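Local coordinates for uncharacterized protein (Eubacterium siraeum, PDB 4OBM) that is of unknown function but, as a LytR-CpsA-Psr family member, is probably involved in cell-envelope assembly, though also regarded as a putative transcription regulator, at residues A[23-28]-A[43-48]; A[60-65]-A[242-247]; A[112-117]-A[140-145]. All coordinates share one frame; numbering follows the deposited sequence.

Contact 1: A[23-28]-A[43-48]; sequences DFSVLM and TITYIA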
# COMPACT_ATOMS: atom_id res chain seq x y z
N ASP A 23 12.91 -8.70 -3.77
CA ASP A 23 11.96 -8.23 -2.75
C ASP A 23 12.10 -6.71 -2.52
O ASP A 23 13.22 -6.18 -2.52
CB ASP A 23 12.18 -8.96 -1.40
CG ASP A 23 11.88 -10.44 -1.34
OD1 ASP A 23 11.52 -11.03 -2.38
OD2 ASP A 23 12.02 -11.03 -0.23
N PHE A 24 10.99 -6.02 -2.33
CA PHE A 24 11.04 -4.59 -2.06
C PHE A 24 9.83 -4.12 -1.27
O PHE A 24 8.78 -4.76 -1.28
CB PHE A 24 11.19 -3.78 -3.36
CG PHE A 24 9.98 -3.76 -4.28
CD1 PHE A 24 9.85 -4.70 -5.29
CD2 PHE A 24 9.01 -2.77 -4.16
CE1 PHE A 24 8.75 -4.67 -6.16
CE2 PHE A 24 7.91 -2.75 -5.02
CZ PHE A 24 7.79 -3.69 -6.02
N SER A 25 9.99 -2.98 -0.60
CA SER A 25 8.92 -2.29 0.11
C SER A 25 8.87 -0.84 -0.32
O SER A 25 9.90 -0.25 -0.65
CB SER A 25 9.09 -2.41 1.62
OG SER A 25 8.64 -3.67 2.08
N VAL A 26 7.65 -0.29 -0.37
CA VAL A 26 7.32 1.09 -0.73
C VAL A 26 6.29 1.61 0.25
O VAL A 26 5.25 0.97 0.46
CB VAL A 26 6.81 1.26 -2.20
CG1 VAL A 26 6.44 2.73 -2.51
CG2 VAL A 26 7.81 0.73 -3.23
N LEU A 27 6.57 2.76 0.85
CA LEU A 27 5.61 3.42 1.71
C LEU A 27 4.74 4.29 0.83
O LEU A 27 5.25 5.14 0.13
CB LEU A 27 6.28 4.25 2.82
CG LEU A 27 5.34 5.15 3.63
CD1 LEU A 27 4.40 4.33 4.49
CD2 LEU A 27 6.13 6.13 4.47
N MSE A 28 3.42 4.07 0.87
CA MSE A 28 2.49 4.86 0.08
C MSE A 28 1.64 5.66 1.00
O MSE A 28 1.20 5.15 2.04
CB MSE A 28 1.68 3.98 -0.84
CG MSE A 28 2.54 3.38 -1.95
SE MSE A 28 1.61 2.21 -3.10
CE MSE A 28 0.45 1.16 -1.86
N THR A 43 2.09 0.51 3.58
CA THR A 43 3.29 -0.07 2.98
C THR A 43 2.83 -1.18 2.01
O THR A 43 1.74 -1.73 2.17
CB THR A 43 4.29 -0.59 4.01
OG1 THR A 43 3.65 -1.56 4.83
CG2 THR A 43 4.94 0.53 4.86
N ILE A 44 3.62 -1.42 0.97
CA ILE A 44 3.40 -2.48 -0.00
C ILE A 44 4.72 -3.21 -0.10
O ILE A 44 5.73 -2.60 -0.43
CB ILE A 44 2.81 -2.03 -1.37
CG1 ILE A 44 2.51 -3.25 -2.28
CG2 ILE A 44 3.61 -0.91 -2.07
CD1 ILE A 44 1.65 -2.97 -3.49
N THR A 45 4.72 -4.48 0.31
CA THR A 45 5.90 -5.34 0.32
C THR A 45 5.73 -6.47 -0.68
O THR A 45 4.84 -7.31 -0.52
CB THR A 45 6.17 -5.89 1.73
OG1 THR A 45 6.33 -4.81 2.64
CG2 THR A 45 7.42 -6.79 1.79
N TYR A 46 6.61 -6.49 -1.69
CA TYR A 46 6.64 -7.56 -2.68
C TYR A 46 7.54 -8.69 -2.18
O TYR A 46 8.72 -8.46 -1.91
CB TYR A 46 7.14 -7.02 -4.03
CG TYR A 46 7.41 -8.08 -5.08
CD1 TYR A 46 6.39 -8.94 -5.51
CD2 TYR A 46 8.67 -8.24 -5.65
CE1 TYR A 46 6.63 -9.92 -6.47
CE2 TYR A 46 8.92 -9.20 -6.62
CZ TYR A 46 7.89 -10.03 -7.04
OH TYR A 46 8.13 -10.99 -7.99
N ILE A 47 6.96 -9.88 -2.02
CA ILE A 47 7.71 -11.08 -1.62
C ILE A 47 7.79 -11.96 -2.88
O ILE A 47 6.81 -12.64 -3.21
CB ILE A 47 7.14 -11.83 -0.39
CG1 ILE A 47 6.61 -10.87 0.71
CG2 ILE A 47 8.14 -12.90 0.13
CD1 ILE A 47 7.60 -10.33 1.74
N ALA A 48 8.92 -11.89 -3.60
CA ALA A 48 9.14 -12.60 -4.85
C ALA A 48 8.99 -14.12 -4.72
O ALA A 48 8.42 -14.73 -5.63
CB ALA A 48 10.52 -12.28 -5.41

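Contact 2: A[60-65]-A[242-247]; sequences PNAVID and YIIDDN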
# COMPACT_ATOMS: atom_id res chain seq x y z
N PRO A 60 -3.53 7.46 10.77
CA PRO A 60 -2.66 8.64 10.86
C PRO A 60 -2.21 8.97 12.29
O PRO A 60 -1.10 9.49 12.50
CB PRO A 60 -3.52 9.77 10.30
CG PRO A 60 -4.90 9.28 10.40
CD PRO A 60 -4.85 7.81 10.22
N ASN A 61 -3.07 8.63 13.28
CA ASN A 61 -2.78 8.88 14.69
C ASN A 61 -2.10 7.67 15.32
O ASN A 61 -2.05 7.56 16.55
CB ASN A 61 -4.06 9.28 15.45
CG ASN A 61 -5.15 8.23 15.42
OD1 ASN A 61 -5.28 7.42 14.48
ND2 ASN A 61 -6.00 8.26 16.43
N ALA A 62 -1.54 6.78 14.49
CA ALA A 62 -0.84 5.61 15.04
C ALA A 62 0.52 6.02 15.65
O ALA A 62 1.27 6.76 15.02
CB ALA A 62 -0.64 4.55 13.98
N VAL A 63 0.79 5.55 16.88
CA VAL A 63 2.06 5.75 17.60
C VAL A 63 2.83 4.41 17.47
O VAL A 63 2.35 3.38 17.96
CB VAL A 63 1.83 6.23 19.08
CG1 VAL A 63 3.15 6.35 19.84
CG2 VAL A 63 1.06 7.54 19.14
N ILE A 64 3.99 4.42 16.79
CA ILE A 64 4.78 3.20 16.54
C ILE A 64 6.16 3.22 17.23
O ILE A 64 6.94 2.29 17.01
CB ILE A 64 4.95 2.96 14.99
CG1 ILE A 64 5.75 4.10 14.31
CG2 ILE A 64 3.61 2.71 14.29
CD1 ILE A 64 6.56 3.68 13.15
N ASP A 65 6.47 4.26 18.03
CA ASP A 65 7.78 4.41 18.66
C ASP A 65 7.72 4.88 20.13
O ASP A 65 8.76 4.94 20.80
CB ASP A 65 8.65 5.40 17.83
CG ASP A 65 8.08 6.81 17.60
OD1 ASP A 65 6.82 6.94 17.46
OD2 ASP A 65 8.88 7.77 17.50
N TYR A 242 -3.38 6.34 18.80
CA TYR A 242 -3.63 4.92 18.63
C TYR A 242 -2.30 4.20 18.78
O TYR A 242 -1.54 4.08 17.82
CB TYR A 242 -4.31 4.64 17.28
CG TYR A 242 -4.77 3.22 17.11
CD1 TYR A 242 -5.94 2.77 17.72
CD2 TYR A 242 -4.05 2.31 16.34
CE1 TYR A 242 -6.37 1.45 17.57
CE2 TYR A 242 -4.48 1.00 16.17
CZ TYR A 242 -5.65 0.57 16.77
OH TYR A 242 -6.07 -0.72 16.61
N ILE A 243 -1.98 3.79 20.00
CA ILE A 243 -0.71 3.16 20.31
C ILE A 243 -0.69 1.73 19.78
O ILE A 243 -1.50 0.90 20.22
CB ILE A 243 -0.42 3.25 21.83
CG1 ILE A 243 -0.38 4.74 22.28
CG2 ILE A 243 0.88 2.49 22.21
CD1 ILE A 243 -0.25 4.94 23.74
N ILE A 244 0.22 1.45 18.81
CA ILE A 244 0.37 0.13 18.20
C ILE A 244 0.87 -0.86 19.25
O ILE A 244 1.83 -0.56 19.94
CB ILE A 244 1.28 0.15 16.93
CG1 ILE A 244 0.65 1.03 15.79
CG2 ILE A 244 1.63 -1.27 16.43
CD1 ILE A 244 -0.81 0.62 15.27
N ASP A 245 0.17 -1.99 19.40
CA ASP A 245 0.53 -3.04 20.37
C ASP A 245 1.81 -3.71 19.91
O ASP A 245 1.95 -4.03 18.73
CB ASP A 245 -0.63 -4.06 20.49
CG ASP A 245 -0.46 -5.15 21.55
OD1 ASP A 245 0.64 -5.73 21.63
OD2 ASP A 245 -1.46 -5.47 22.23
N ASP A 246 2.75 -3.89 20.83
CA ASP A 246 4.05 -4.53 20.57
C ASP A 246 3.92 -5.94 19.98
O ASP A 246 4.81 -6.36 19.22
CB ASP A 246 4.88 -4.58 21.87
CG ASP A 246 6.34 -4.23 21.68
OD1 ASP A 246 6.63 -3.29 20.91
OD2 ASP A 246 7.19 -4.89 22.33
N ASN A 247 2.82 -6.67 20.30
CA ASN A 247 2.56 -8.03 19.83
C ASN A 247 2.09 -8.06 18.38
O ASN A 247 2.13 -9.11 17.74
CB ASN A 247 1.54 -8.74 20.73
CG ASN A 247 1.94 -8.84 22.17
OD1 ASN A 247 3.11 -9.08 22.52
ND2 ASN A 247 0.97 -8.68 23.05

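Contact 3: A[112-117]-A[140-145]; sequences VGNTTL and TQIFTA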
# COMPACT_ATOMS: atom_id res chain seq x y z
N VAL A 112 -5.29 3.09 -14.87
CA VAL A 112 -5.11 1.63 -14.72
C VAL A 112 -6.41 0.85 -15.07
O VAL A 112 -6.36 -0.13 -15.84
CB VAL A 112 -4.54 1.25 -13.33
CG1 VAL A 112 -4.36 -0.27 -13.19
CG2 VAL A 112 -3.21 1.95 -13.09
N GLY A 113 -7.55 1.27 -14.52
CA GLY A 113 -8.84 0.64 -14.77
C GLY A 113 -9.73 0.66 -13.56
O GLY A 113 -9.28 1.02 -12.46
N ASN A 114 -11.00 0.30 -13.75
CA ASN A 114 -12.05 0.23 -12.73
C ASN A 114 -11.89 -0.98 -11.81
O ASN A 114 -11.30 -1.98 -12.20
CB ASN A 114 -13.40 0.14 -13.40
CG ASN A 114 -13.77 1.27 -14.32
OD1 ASN A 114 -13.41 2.44 -14.10
ND2 ASN A 114 -14.55 0.96 -15.34
N THR A 115 -12.47 -0.91 -10.60
CA THR A 115 -12.45 -2.03 -9.66
C THR A 115 -13.89 -2.41 -9.29
O THR A 115 -14.72 -1.52 -9.05
CB THR A 115 -11.57 -1.72 -8.43
OG1 THR A 115 -10.32 -1.19 -8.86
CG2 THR A 115 -11.31 -2.95 -7.58
N THR A 116 -14.17 -3.71 -9.24
CA THR A 116 -15.47 -4.26 -8.85
C THR A 116 -15.40 -4.62 -7.35
O THR A 116 -14.57 -5.43 -6.95
CB THR A 116 -15.85 -5.43 -9.75
OG1 THR A 116 -16.13 -4.91 -11.05
CG2 THR A 116 -17.05 -6.20 -9.25
N LEU A 117 -16.25 -3.98 -6.54
CA LEU A 117 -16.27 -4.17 -5.08
C LEU A 117 -17.65 -4.46 -4.56
O LEU A 117 -18.63 -3.89 -5.04
CB LEU A 117 -15.72 -2.92 -4.35
CG LEU A 117 -14.40 -2.33 -4.85
CD1 LEU A 117 -14.26 -0.88 -4.42
CD2 LEU A 117 -13.21 -3.17 -4.40
N THR A 140 -22.42 -5.54 -5.23
CA THR A 140 -21.24 -5.74 -6.07
C THR A 140 -21.39 -4.77 -7.24
O THR A 140 -22.37 -4.83 -7.98
CB THR A 140 -21.09 -7.22 -6.45
OG1 THR A 140 -21.13 -7.98 -5.26
CG2 THR A 140 -19.78 -7.52 -7.14
N GLN A 141 -20.46 -3.82 -7.34
CA GLN A 141 -20.54 -2.73 -8.30
C GLN A 141 -19.20 -2.37 -8.92
O GLN A 141 -18.16 -2.58 -8.29
CB GLN A 141 -21.10 -1.47 -7.59
CG GLN A 141 -22.51 -1.59 -7.01
CD GLN A 141 -22.72 -0.60 -5.90
OE1 GLN A 141 -23.26 0.49 -6.10
NE2 GLN A 141 -22.29 -0.95 -4.70
N ILE A 142 -19.23 -1.74 -10.13
CA ILE A 142 -18.06 -1.32 -10.89
C ILE A 142 -17.74 0.11 -10.52
O ILE A 142 -18.53 1.01 -10.82
CB ILE A 142 -18.23 -1.49 -12.44
CG1 ILE A 142 -18.54 -2.97 -12.82
CG2 ILE A 142 -16.97 -1.00 -13.19
CD1 ILE A 142 -19.37 -3.15 -14.11
N PHE A 143 -16.59 0.32 -9.88
CA PHE A 143 -16.21 1.65 -9.41
C PHE A 143 -15.27 2.37 -10.36
O PHE A 143 -14.19 1.87 -10.66
CB PHE A 143 -15.54 1.55 -8.01
CG PHE A 143 -16.49 1.40 -6.84
CD1 PHE A 143 -17.14 0.19 -6.61
CD2 PHE A 143 -16.68 2.45 -5.94
CE1 PHE A 143 -18.02 0.06 -5.53
CE2 PHE A 143 -17.55 2.30 -4.85
CZ PHE A 143 -18.22 1.11 -4.66
N THR A 144 -15.66 3.58 -10.81
CA THR A 144 -14.81 4.43 -11.64
C THR A 144 -13.85 5.17 -10.68
O THR A 144 -14.03 5.09 -9.47
CB THR A 144 -15.61 5.36 -12.55
OG1 THR A 144 -16.52 6.13 -11.77
CG2 THR A 144 -16.33 4.62 -13.68
N ALA A 145 -12.80 5.83 -11.23
CA ALA A 145 -11.74 6.54 -10.50
C ALA A 145 -12.27 7.40 -9.34
O ALA A 145 -11.84 7.18 -8.20
CB ALA A 145 -10.95 7.41 -11.45

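Contact 1: A[23-28]-A[43-48]
Phe24 and Tyr46 pair across an antiparallel beta hairpin, strands 24-30 and 40-47, in the central mixed sheet of this LytR-CpsA-Psr family protein. The short strand segments run at 166° to each other. Phe24, Val26, Tyr46 and Ile44 share one face of the sheet; Ser25, Leu27, Thr45 and Thr43 share the other.

On the first face, Tyr46 CB sits over the Phe24 ring as a CH-pi contact, 3.9 Å from the ring centroid and displaced toward the rim. The two rings meet obliquely, with planes 45° apart. Phe24 holds CG between its backbone N and carbonyl carbon (chi1 69°), which swings the ring across to its neighbour. Tyr46 OH bonds to Thr219 OG1, and its ring stacks with Phe53. Further along, Ile44 CG2 is met by Val26 CB at 3.9 Å and by Met28, a selenomethionine, whose bent end brings CE to 3.8 Å from the same CG2.

On the other face, Ser25 OG and Thr45 OG1 form a short hydrogen bond of 2.6 Å; either could be the donor. Next to it Leu27 CD1 touches the methyl CG2 of Thr43. Leu27 then packs on helix 70-90, which covers this face.

Backbone bonds link Phe24 with Tyr46 and Val26 with Ile44; the one from Phe24 N is weak. Beyond the last pair, Ala48 N gives a hydrogen bond to the carboxylate oxygen OD1 of Asp23. An alanine in place of Asp23 would probably leave Ala48 N without this acceptor and let the chain after strand 40-47 move more freely. Ala48 N meets Asp23 OD1 at 3.0 Å, from above the carboxylate plane.

Contact 2: A[60-65]-A[242-247]
The flat groups of Asn61 and Tyr242 lie near each other, with amide and ring planes 28° apart, but they do not stack. The amide meets the root of the tyrosine, not its ring: Asn61 OD1 is 4.1 Å from Tyr242 CB, and CG and ND2 are about as close to that carbon. Asn61 carries CG between its backbone N and carbonyl carbon (chi1 60°), a turn that brings the amide beside Tyr242. Its ND2 is bonded to Asp240 O. The Tyr242 ring leads away from segment 60-65. It touches Glu162 and Leu163, and its OH accepts a hydrogen bond from Gly235 N.

Three backbone bonds join the segments. Tyr242 N gives to Asn61 O at 2.9 Å. Val63 N gives to Tyr242 O. Ile244 N gives to Val63 O at 3.0 Å.

The remaining contacts are aliphatic. Ile64 and Ile244 lie side by side and point the same way, with Ile64 CG2 3.7 Å from Ile244 CG1. Ile244 CD1 reaches Ala62 CB at 4.1 Å. Trp249 of helix 246-256 touches both isoleucines, and helix 70-90 packs on Ile64. On the face of the sheet opposite Ala62 and Tyr242, Val63 CB meets Ile243 CG1 at 4.2 Å.

After Ile244, Asp245 N-caps helix 246-256: its OD1 accepts from Asn247 N at 2.7 Å. The pairings of Ala62 with Tyr242 and Val63 with Ile243 are parallel beta bridges. They make strand 62-63 an edge of a small mixed sheet, in which strand 241-244 also pairs antiparallel with strand 235-238.

Contact 3: A[112-117]-A[140-145]
Phe143 and Leu117 pack together within a two-stranded antiparallel sheet, strands 115-119 and 141-143. Strand 115-119 follows helix 102-112 in the chain, and strand 141-143 precedes helix 145-152. The short strand segments run at 141°, a marked twist.

Leu117 CD1 lies over one face of the Phe143 ring in a CH-pi contact, 4.0 Å from the centroid and displaced toward the rim. The two side chains cross at about a right angle. Phe143 CG, anti to the carbonyl carbon (chi1 -79°), lays the ring alongside strand 115-119, with Thr115 O at its edge, near its plane. Met148 and Tyr151 of helix 145-152 touch Leu117, and the Tyr151 ring meets that of Phe143.

The other face is more mixed. Thr116 CG2 touches Thr140 CG2 at 3.7 Å, while its OG1 rests against Ile142 CG1. Ile142 CG2 then meets Asn114 CB at 3.8 Å. Asn114 OD1 approaches Thr144 CA at 3.5 Å.

Two pairs of backbone bonds hold the strands. Phe143 N to Thr115 O is short, 2.8 Å; Thr115 N to Phe143 O is longer, 3.3 Å. Leu117 N to Gln141 O and Gln141 N to Leu117 O are both 2.9 Å. The two sides thus differ in character. Leu117 and Phe143 are the buried apolar pair, against Met148 and Tyr151; Thr116 and Ile142, on the opposite face, are more exposed, with the loop residue Asn114 beside Ile142.

The three contacts are separate: none touches another. Contact 1 lies nearest the middle, its centre about 8 Å from that of the chain; contacts 2 and 3 lie about 18 Å out, on opposite sides. Their centres are about 32 Å apart. Helix 70-90 is shared by two of them, touching Leu27 and Thr43 of contact 1 and Ala62 and Ile64 of contact 2. Along the sequence, contact 3 is nested inside the long loop closed by contact 2. Contact 1 is the one next to bound glycols, probably from crystallisation: pentaethylene glycol lies about 3 Å from the Met28 side chain, tetraethylene glycol about 4 Å from that of Phe24.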